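Local coordinates for protein lactaldehyde dehydrogenase (Escherichia coli, PDB 2IMP) that catalyses the irreversible NAD(+)-dependent oxidation of L-lactaldehyde to L-lactate, and also oxidises glycolaldehyde, as a homotetrameric member of the aldehyde dehydrogenase family, at residues S70-I75 and D110-M115; I159-A164 and N441-Q446. All coordinates share one frame; numbering follows the deposited sequence.

Interaction 1 (S70-I75 and D110-M115); sequences SWLRKI and DYIDYM. With SO4 (sulfate ion), chain C.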
ATOM      1  N   SER A  70      23.476   0.561  -6.594  1.00 13.73           N
ATOM      2  CA  SER A  70      24.862   0.122  -6.567  1.00 16.30           C
ATOM      3  C   SER A  70      25.816   1.331  -6.416  1.00 14.68           C
ATOM      4  O   SER A  70      26.775   1.292  -5.648  1.00 15.38           O
ATOM      5  CB  SER A  70      25.186  -0.657  -7.844  1.00 17.83           C
ATOM      6  OG  SER A  70      26.492  -1.194  -7.789  1.00 22.95           O
ATOM      7  N   TRP A  71      25.523   2.400  -7.153  1.00 14.92           N
ATOM      8  CA  TRP A  71      26.316   3.616  -7.053  1.00 13.99           C
ATOM      9  C   TRP A  71      26.253   4.221  -5.636  1.00 14.53           C
ATOM     10  O   TRP A  71      27.270   4.655  -5.086  1.00 12.53           O
ATOM     11  CB  TRP A  71      25.843   4.657  -8.078  1.00 14.62           C
ATOM     12  CG  TRP A  71      26.382   4.413  -9.457  1.00 15.35           C
ATOM     13  CD1 TRP A  71      25.670   4.104 -10.582  1.00 14.99           C
ATOM     14  CD2 TRP A  71      27.758   4.438  -9.849  1.00 14.95           C
ATOM     15  NE1 TRP A  71      26.520   3.937 -11.651  1.00 13.93           N
ATOM     16  CE2 TRP A  71      27.805   4.135 -11.227  1.00 15.73           C
ATOM     17  CE3 TRP A  71      28.955   4.687  -9.164  1.00 15.98           C
ATOM     18  CZ2 TRP A  71      29.010   4.075 -11.936  1.00 16.78           C
ATOM     19  CZ3 TRP A  71      30.152   4.626  -9.870  1.00 15.81           C
ATOM     20  CH2 TRP A  71      30.169   4.322 -11.242  1.00 16.30           C
ATOM     21  N   LEU A  72      25.049   4.232  -5.063  1.00 11.58           N
ATOM     22  CA  LEU A  72      24.864   4.743  -3.712  1.00 11.57           C
ATOM     23  C   LEU A  72      25.653   3.922  -2.677  1.00 10.86           C
ATOM     24  O   LEU A  72      26.255   4.475  -1.765  1.00 12.14           O
ATOM     25  CB  LEU A  72      23.377   4.754  -3.338  1.00  9.19           C
ATOM     26  CG  LEU A  72      22.480   5.795  -4.014  1.00  9.10           C
ATOM     27  CD1 LEU A  72      21.034   5.576  -3.574  1.00  9.31           C
ATOM     28  CD2 LEU A  72      22.942   7.201  -3.636  1.00  7.47           C
ATOM     29  N   ARG A  73      25.647   2.603  -2.836  1.00 11.29           N
ATOM     30  CA  ARG A  73      26.398   1.739  -1.926  1.00 11.70           C
ATOM     31  C   ARG A  73      27.916   1.992  -1.981  1.00 11.77           C
ATOM     32  O   ARG A  73      28.612   1.853  -0.979  1.00 12.60           O
ATOM     33  CB  ARG A  73      26.101   0.268  -2.223  1.00 13.32           C
ATOM     34  CG  ARG A  73      24.807  -0.196  -1.590  1.00 19.06           C
ATOM     35  CD  ARG A  73      24.276  -1.476  -2.197  1.00 23.39           C
ATOM     36  NE  ARG A  73      22.989  -1.803  -1.591  1.00 29.59           N
ATOM     37  CZ  ARG A  73      22.030  -2.511  -2.180  1.00 31.53           C
ATOM     38  NH1 ARG A  73      22.202  -2.984  -3.411  1.00 30.47           N
ATOM     39  NH2 ARG A  73      20.890  -2.737  -1.533  1.00 29.34           N
ATOM     40  N   LYS A  74      28.412   2.349  -3.161  1.00 11.76           N
ATOM     41  CA  LYS A  74      29.822   2.666  -3.299  1.00 12.83           C
ATOM     42  C   LYS A  74      30.162   3.931  -2.511  1.00 13.75           C
ATOM     43  O   LYS A  74      31.239   4.041  -1.924  1.00 14.23           O
ATOM     44  CB  LYS A  74      30.190   2.866  -4.771  1.00 13.19           C
ATOM     45  CG  LYS A  74      30.144   1.582  -5.575  1.00 17.24           C
ATOM     46  CD  LYS A  74      30.451   1.823  -7.034  1.00 20.62           C
ATOM     47  CE  LYS A  74      30.389   0.518  -7.811  1.00 23.67           C
ATOM     48  NZ  LYS A  74      30.595   0.755  -9.272  1.00 31.00           N
ATOM     49  N   ILE A  75      29.224   4.877  -2.502  1.00 13.46           N
ATOM     50  CA  ILE A  75      29.429   6.106  -1.759  1.00 13.38           C
ATOM     51  C   ILE A  75      29.443   5.870  -0.233  1.00 12.64           C
ATOM     52  O   ILE A  75      30.315   6.371   0.470  1.00 13.35           O
ATOM     53  CB  ILE A  75      28.353   7.163  -2.107  1.00 13.17           C
ATOM     54  CG1 ILE A  75      28.514   7.594  -3.566  1.00 11.28           C
ATOM     55  CG2 ILE A  75      28.486   8.370  -1.174  1.00 12.23           C
ATOM     56  CD1 ILE A  75      27.409   8.493  -4.080  1.00  9.15           C
ATOM     57  N   ASP A 110      24.822   4.357   6.965  1.00 10.85           N
ATOM     58  CA  ASP A 110      23.727   3.401   7.089  1.00 13.03           C
ATOM     59  C   ASP A 110      22.446   3.920   6.403  1.00 11.00           C
ATOM     60  O   ASP A 110      21.713   3.164   5.772  1.00 12.88           O
ATOM     61  CB  ASP A 110      23.423   3.097   8.560  1.00 13.87           C
ATOM     62  CG  ASP A 110      24.573   2.405   9.268  1.00 15.34           C
ATOM     63  OD1 ASP A 110      25.360   1.701   8.601  1.00 14.13           O
ATOM     64  OD2 ASP A 110      24.680   2.555  10.499  1.00 18.21           O
ATOM     65  N   TYR A 111      22.206   5.221   6.528  1.00 10.76           N
ATOM     66  CA  TYR A 111      21.044   5.839   5.898  1.00  9.83           C
ATOM     67  C   TYR A 111      21.077   5.680   4.365  1.00  9.66           C
ATOM     68  O   TYR A 111      20.076   5.322   3.745  1.00  8.39           O
ATOM     69  CB  TYR A 111      20.982   7.320   6.276  1.00  9.26           C
ATOM     70  CG  TYR A 111      19.718   8.029   5.843  1.00 10.46           C
ATOM     71  CD1 TYR A 111      19.588   8.536   4.556  1.00 10.19           C
ATOM     72  CD2 TYR A 111      18.668   8.228   6.741  1.00 11.31           C
ATOM     73  CE1 TYR A 111      18.447   9.230   4.168  1.00 11.94           C
ATOM     74  CE2 TYR A 111      17.523   8.922   6.364  1.00 12.26           C
ATOM     75  CZ  TYR A 111      17.422   9.424   5.078  1.00 10.62           C
ATOM     76  OH  TYR A 111      16.309  10.134   4.709  1.00 11.43           O
ATOM     77  N   ILE A 112      22.240   5.945   3.775  1.00  8.59           N
ATOM     78  CA  ILE A 112      22.405   5.793   2.333  1.00  8.80           C
ATOM     79  C   ILE A 112      22.129   4.338   1.888  1.00  8.83           C
ATOM     80  O   ILE A 112      21.410   4.104   0.925  1.00  8.16           O
ATOM     81  CB  ILE A 112      23.831   6.223   1.883  1.00  6.52           C
ATOM     82  CG1 ILE A 112      24.009   7.732   2.120  1.00  9.38           C
ATOM     83  CG2 ILE A 112      24.054   5.863   0.416  1.00  7.17           C
ATOM     84  CD1 ILE A 112      25.382   8.295   1.747  1.00  9.38           C
ATOM     85  N   ASP A 113      22.712   3.379   2.604  1.00  9.93           N
ATOM     86  CA  ASP A 113      22.474   1.974   2.307  1.00 12.04           C
ATOM     87  C   ASP A 113      20.974   1.635   2.417  1.00 11.11           C
ATOM     88  O   ASP A 113      20.418   0.950   1.561  1.00 12.05           O
ATOM     89  CB  ASP A 113      23.256   1.068   3.267  1.00 10.54           C
ATOM     90  CG  ASP A 113      24.731   0.964   2.910  1.00 15.30           C
ATOM     91  OD1 ASP A 113      25.092   1.216   1.740  1.00 14.04           O
ATOM     92  OD2 ASP A 113      25.531   0.607   3.804  1.00 16.03           O
ATOM     93  N   TYR A 114      20.350   2.117   3.491  1.00 10.69           N
ATOM     94  CA  TYR A 114      18.922   1.908   3.694  1.00 11.55           C
ATOM     95  C   TYR A 114      18.106   2.434   2.495  1.00 10.58           C
ATOM     96  O   TYR A 114      17.254   1.726   1.954  1.00 12.15           O
ATOM     97  CB  TYR A 114      18.456   2.597   4.986  1.00 10.03           C
ATOM     98  CG  TYR A 114      16.953   2.759   5.083  1.00 11.39           C
ATOM     99  CD1 TYR A 114      16.123   1.680   5.393  1.00 12.65           C
ATOM    100  CD2 TYR A 114      16.358   3.982   4.790  1.00 10.48           C
ATOM    101  CE1 TYR A 114      14.726   1.823   5.396  1.00 12.45           C
ATOM    102  CE2 TYR A 114      14.977   4.135   4.785  1.00 13.98           C
ATOM    103  CZ  TYR A 114      14.168   3.057   5.085  1.00 13.95           C
ATOM    104  OH  TYR A 114      12.807   3.227   5.036  1.00 15.13           O
ATOM    105  N   MET A 115      18.390   3.667   2.086  1.00 10.02           N
ATOM    106  CA  MET A 115      17.702   4.252   0.940  1.00 10.16           C
ATOM    107  C   MET A 115      17.936   3.477  -0.375  1.00  9.85           C
ATOM    108  O   MET A 115      17.013   3.294  -1.169  1.00  9.68           O
ATOM    109  CB  MET A 115      18.120   5.713   0.762  1.00 12.16           C
ATOM    110  CG  MET A 115      17.425   6.671   1.724  1.00 11.33           C
ATOM    111  SD  MET A 115      15.634   6.771   1.424  1.00 15.19           S
ATOM    112  CE  MET A 115      15.069   7.489   2.941  1.00 15.75           C
TER
HETATM  113  S   SO4 C 510      25.946  -3.800  -5.318  1.00 71.46           S
HETATM  114  O1  SO4 C 510      26.310  -2.981  -4.144  1.00 71.34           O
HETATM  115  O2  SO4 C 510      24.613  -3.396  -5.806  1.00 72.01           O
HETATM  116  O3  SO4 C 510      26.942  -3.600  -6.388  1.00 72.18           O
HETATM  117  O4  SO4 C 510      25.919  -5.224  -4.931  1.00 72.08           O
HETATM  118  O   HOH W   1      27.873   0.217   1.042  1.00 29.35           O

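Interaction 2 (I159-A164 and N441-Q446); sequences IARKMA and NFEAMQ. With LAC (lactic acid), chain E.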
ATOM      1  N   ILE A 159      23.244  15.907   3.866  1.00  9.02           N
ATOM      2  CA  ILE A 159      23.620  15.732   2.472  1.00  9.37           C
ATOM      3  C   ILE A 159      22.942  14.449   1.937  1.00  9.44           C
ATOM      4  O   ILE A 159      22.294  14.447   0.898  1.00 10.14           O
ATOM      5  CB  ILE A 159      25.147  15.532   2.293  1.00  9.77           C
ATOM      6  CG1 ILE A 159      25.918  16.778   2.727  1.00 10.33           C
ATOM      7  CG2 ILE A 159      25.457  15.221   0.840  1.00  9.87           C
ATOM      8  CD1 ILE A 159      27.426  16.550   2.783  1.00  8.77           C
ATOM      9  N   ALA A 160      23.112  13.372   2.697  1.00  9.83           N
ATOM     10  CA  ALA A 160      22.546  12.082   2.351  1.00 13.57           C
ATOM     11  C   ALA A 160      21.015  12.066   2.418  1.00 13.12           C
ATOM     12  O   ALA A 160      20.352  11.482   1.561  1.00 12.12           O
ATOM     13  CB  ALA A 160      23.113  10.999   3.273  1.00 12.54           C
ATOM     14  N   ARG A 161      20.471  12.718   3.440  1.00 12.64           N
ATOM     15  CA  ARG A 161      19.027  12.764   3.605  1.00 12.88           C
ATOM     16  C   ARG A 161      18.305  13.279   2.347  1.00 12.69           C
ATOM     17  O   ARG A 161      17.150  12.928   2.091  1.00 11.47           O
ATOM     18  CB  ARG A 161      18.663  13.633   4.802  1.00 13.05           C
ATOM     19  CG  ARG A 161      17.212  13.493   5.249  1.00 15.42           C
ATOM     20  CD  ARG A 161      16.936  14.358   6.473  1.00 16.66           C
ATOM     21  NE  ARG A 161      16.300  13.593   7.537  1.00 16.79           N
ATOM     22  CZ  ARG A 161      16.043  14.064   8.752  1.00 17.90           C
ATOM     23  NH1 ARG A 161      16.365  15.315   9.072  1.00 15.03           N
ATOM     24  NH2 ARG A 161      15.470  13.277   9.656  1.00 13.52           N
ATOM     25  N   LYS A 162      19.001  14.110   1.573  1.00  9.17           N
ATOM     26  CA  LYS A 162      18.420  14.632   0.346  1.00 11.35           C
ATOM     27  C   LYS A 162      18.917  13.910  -0.933  1.00  9.28           C
ATOM     28  O   LYS A 162      18.111  13.486  -1.739  1.00  9.24           O
ATOM     29  CB  LYS A 162      18.677  16.143   0.234  1.00 10.54           C
ATOM     30  CG  LYS A 162      18.168  16.930   1.437  1.00 13.38           C
ATOM     31  CD  LYS A 162      18.437  18.425   1.308  1.00 13.13           C
ATOM     32  CE  LYS A 162      18.151  19.150   2.625  1.00 16.37           C
ATOM     33  NZ  LYS A 162      16.748  18.975   3.098  1.00 18.40           N
ATOM     34  N   MET A 163      20.233  13.749  -1.080  1.00  8.76           N
ATOM     35  CA  MET A 163      20.787  13.101  -2.269  1.00  9.10           C
ATOM     36  C   MET A 163      20.499  11.584  -2.432  1.00  8.13           C
ATOM     37  O   MET A 163      20.330  11.109  -3.554  1.00  9.29           O
ATOM     38  CB  MET A 163      22.307  13.353  -2.357  1.00 10.39           C
ATOM     39  CG  MET A 163      23.185  12.508  -1.433  1.00 11.47           C
ATOM     40  SD  MET A 163      23.507  10.820  -2.039  1.00 15.53           S
ATOM     41  CE  MET A 163      24.706  11.127  -3.321  1.00 10.09           C
ATOM     42  N   ALA A 164      20.447  10.841  -1.328  1.00  7.10           N
ATOM     43  CA  ALA A 164      20.183   9.406  -1.406  1.00  7.42           C
ATOM     44  C   ALA A 164      18.807   9.071  -2.050  1.00  8.25           C
ATOM     45  O   ALA A 164      18.741   8.322  -3.027  1.00 10.09           O
ATOM     46  CB  ALA A 164      20.299   8.772  -0.008  1.00  4.61           C
ATOM     47  N   ASN A 441      14.197  11.951  22.135  1.00 30.30           N
ATOM     48  CA  ASN A 441      13.871  12.331  20.766  1.00 31.67           C
ATOM     49  C   ASN A 441      14.977  12.055  19.716  1.00 31.80           C
ATOM     50  O   ASN A 441      16.080  12.599  19.803  1.00 33.70           O
ATOM     51  CB  ASN A 441      13.501  13.818  20.697  1.00 32.79           C
ATOM     52  CG  ASN A 441      12.444  14.210  21.711  1.00 33.45           C
ATOM     53  OD1 ASN A 441      11.479  13.486  21.930  1.00 36.70           O
ATOM     54  ND2 ASN A 441      12.621  15.375  22.327  1.00 35.09           N
ATOM     55  N   PHE A 442      14.650  11.214  18.738  1.00 30.22           N
ATOM     56  CA  PHE A 442      15.555  10.859  17.644  1.00 28.99           C
ATOM     57  C   PHE A 442      14.853   9.989  16.570  1.00 26.68           C
ATOM     58  O   PHE A 442      14.578   8.812  16.798  1.00 22.82           O
ATOM     59  CB  PHE A 442      16.788  10.122  18.174  1.00 33.18           C
ATOM     60  CG  PHE A 442      17.932  10.051  17.184  1.00 39.69           C
ATOM     61  CD1 PHE A 442      19.110   9.388  17.511  1.00 42.72           C
ATOM     62  CD2 PHE A 442      17.834  10.655  15.929  1.00 42.29           C
ATOM     63  CE1 PHE A 442      20.178   9.328  16.606  1.00 45.54           C
ATOM     64  CE2 PHE A 442      18.892  10.602  15.019  1.00 44.24           C
ATOM     65  CZ  PHE A 442      20.065   9.936  15.357  1.00 45.83           C
ATOM     66  N   GLU A 443      14.575  10.588  15.416  1.00 23.04           N
ATOM     67  CA  GLU A 443      13.878   9.893  14.342  1.00 20.95           C
ATOM     68  C   GLU A 443      14.627   8.715  13.683  1.00 19.62           C
ATOM     69  O   GLU A 443      15.824   8.787  13.417  1.00 21.34           O
ATOM     70  CB  GLU A 443      13.460  10.886  13.245  1.00 18.76           C
ATOM     71  CG  GLU A 443      14.621  11.559  12.529  1.00 19.08           C
ATOM     72  CD  GLU A 443      14.971  12.914  13.120  1.00 23.32           C
ATOM     73  OE1 GLU A 443      15.000  13.038  14.365  1.00 22.45           O
ATOM     74  OE2 GLU A 443      15.223  13.857  12.337  1.00 22.48           O
ATOM     75  N   ALA A 444      13.890   7.640  13.436  1.00 16.72           N
ATOM     76  CA  ALA A 444      14.437   6.466  12.778  1.00 15.95           C
ATOM     77  C   ALA A 444      14.478   6.655  11.245  1.00 15.04           C
ATOM     78  O   ALA A 444      13.638   7.374  10.688  1.00 13.42           O
ATOM     79  CB  ALA A 444      13.594   5.238  13.128  1.00 16.26           C
ATOM     80  N   MET A 445      15.438   6.025  10.575  1.00 12.60           N
ATOM     81  CA  MET A 445      15.508   6.178   9.128  1.00 13.22           C
ATOM     82  C   MET A 445      14.260   5.658   8.388  1.00 11.20           C
ATOM     83  O   MET A 445      13.945   6.134   7.302  1.00  9.20           O
ATOM     84  CB  MET A 445      16.777   5.526   8.563  1.00 14.65           C
ATOM     85  CG  MET A 445      16.969   4.048   8.869  1.00 18.48           C
ATOM     86  SD  MET A 445      18.635   3.514   8.356  1.00 22.19           S
ATOM     87  CE  MET A 445      19.619   4.082   9.729  1.00 18.21           C
ATOM     88  N   GLN A 446      13.557   4.704   8.996  1.00 10.76           N
ATOM     89  CA  GLN A 446      12.343   4.163   8.390  1.00 11.17           C
ATOM     90  C   GLN A 446      11.043   4.919   8.799  1.00 11.63           C
ATOM     91  O   GLN A 446       9.941   4.524   8.418  1.00 11.05           O
ATOM     92  CB  GLN A 446      12.180   2.668   8.714  1.00 10.42           C
ATOM     93  CG  GLN A 446      11.982   2.346  10.192  1.00 12.18           C
ATOM     94  CD  GLN A 446      13.289   2.037  10.907  1.00 13.24           C
ATOM     95  OE1 GLN A 446      14.280   2.751  10.752  1.00 10.07           O
ATOM     96  NE2 GLN A 446      13.291   0.971  11.699  1.00 13.28           N
TER
HETATM   97  C   LAC E 508      16.809  16.627  12.340  0.52 43.24           C
HETATM   98  CA  LAC E 508      17.648  17.851  12.128  0.52 43.22           C
HETATM   99  CB  LAC E 508      19.099  17.433  11.834  0.52 43.15           C
HETATM  100  O   LAC E 508      15.867  16.386  11.584  0.52 44.13           O
HETATM  101  OHN LAC E 508      17.168  18.587  10.990  0.52 42.25           O
HETATM  102  OXT LAC E 508      17.066  15.827  13.381  0.52 43.85           O

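Interaction 1 (S70-I75 and D110-M115)
L72 meets I112, and R73 lies against D113, where helices 65-81 and 98-116 pack as an antiparallel pair in the N-terminal, cofactor-binding half of the aldehyde dehydrogenase fold, against helices 155-168 and 183-195. The two short segments run at 170° with their axes 8.7 Å apart, and the backbones come nearest at R73 and D113. At the start of the first segment, S70 is taken up by a sulfate, probably from the crystallisation liquor: OG, anti to the backbone N (chi1 -175°), donates to its O3 at 2.8 Å. L72 points at the other helix. CG2 of I112 packs against L72 O at 3.4 Å, while L72 CB lies 4.0 Å from that same methyl, so one branch of I112 covers both the carbonyl and the root of the leucine side chain.

R73 touches D113 through its aliphatic part, CG lying 3.6 Å from OD1. The extended chain carries the guanidinium past the carboxylate toward the sulfate, whose O2 sits at the edge of the group and takes a weak bond from NH1. The charged atoms of R73 and D113 are not in contact, NE being 5.0 Å from OD1, and each is paired with another residue: R73 through NH2 with E117 of the second subunit, D113 through OD2 with R80, about two turns further along helix 65-81. A water bridges the two backbones' neighbours, donating to R73 O at 2.7 Å and also to D113 OD1, and S76 OG bonds the same two atoms. I75 packs on M163 and on helix 183-195, and its CG2 meets the other branch of I112, at CD1, 4.3 Å away.

Interaction 2 (I159-A164 and N441-Q446)
R161 reaches E443 with one terminal nitrogen and the bound lactic acid with the other. NH2 donates to E443 OE2 at 2.8 Å in a salt bridge bent only slightly (163°), using the anti lone pair of that oxygen, the one facing away from OE1. The carboxylate is nearly coplanar with the guanidinium, their planes 18° apart, although the two side chains meet at about a right angle. From NH1 an almost straight bond (176°) runs to O of the lactic acid, 2.8 Å away and in the guanidinium plane. The same O lies 2.7 Å from E443 OE2.

Arginine and glutamate thus form part of the lactate site in the catalytic cleft of the aldehyde dehydrogenase fold, where helix 155-168 supplies R161 and the loop between strands 434-437 and 452-453 supplies E443. The ligand is also hydrogen-bonded to N286 and E251. Replacing R161 with a methionine would probably leave the lactate carboxyl oxygen without its straight N-H bond and E443 without its ion-pair mate in this buried site.

In the second shell, NH2 of R161 forms another salt bridge with D461, which helps fix the rotation of the guanidinium, and Y111 of helix 98-116 packs against the side chain. The arginine leaves its helix with CG anti to the backbone N (chi1 -167°) and bends at chi3, which brings its planar end to the ligand. H449 touches both R161 and E443. Farther out, Y476 of the third subunit packs on E443 and bonds through its OH to the backbone N of A444.

Overall arrangement
Interactions 1 and 2 lie side by side, their centres 12 Å apart. Helix 98-116 makes most of the link, and I75 on M163 adds a direct contact between 70-75 and 159-164. I112 serves both contacts, while Y111 and Y114 face R161 and the 441-446 loop. I112 CG1 meets A160 CB at 3.6 Å, and Y111 OH lies 3.5 Å from R161 CG, so the helix pair of interaction 1 backs the helix that supplies R161 to the lactate site. Y114 CE2 approaches M445 O at 3.4 Å on the loop that supplies E443. Interaction 1 lies behind the lactate-binding residues, the side chain of I112 about 8 Å from that of R161. Both contacts also touch the second subunit.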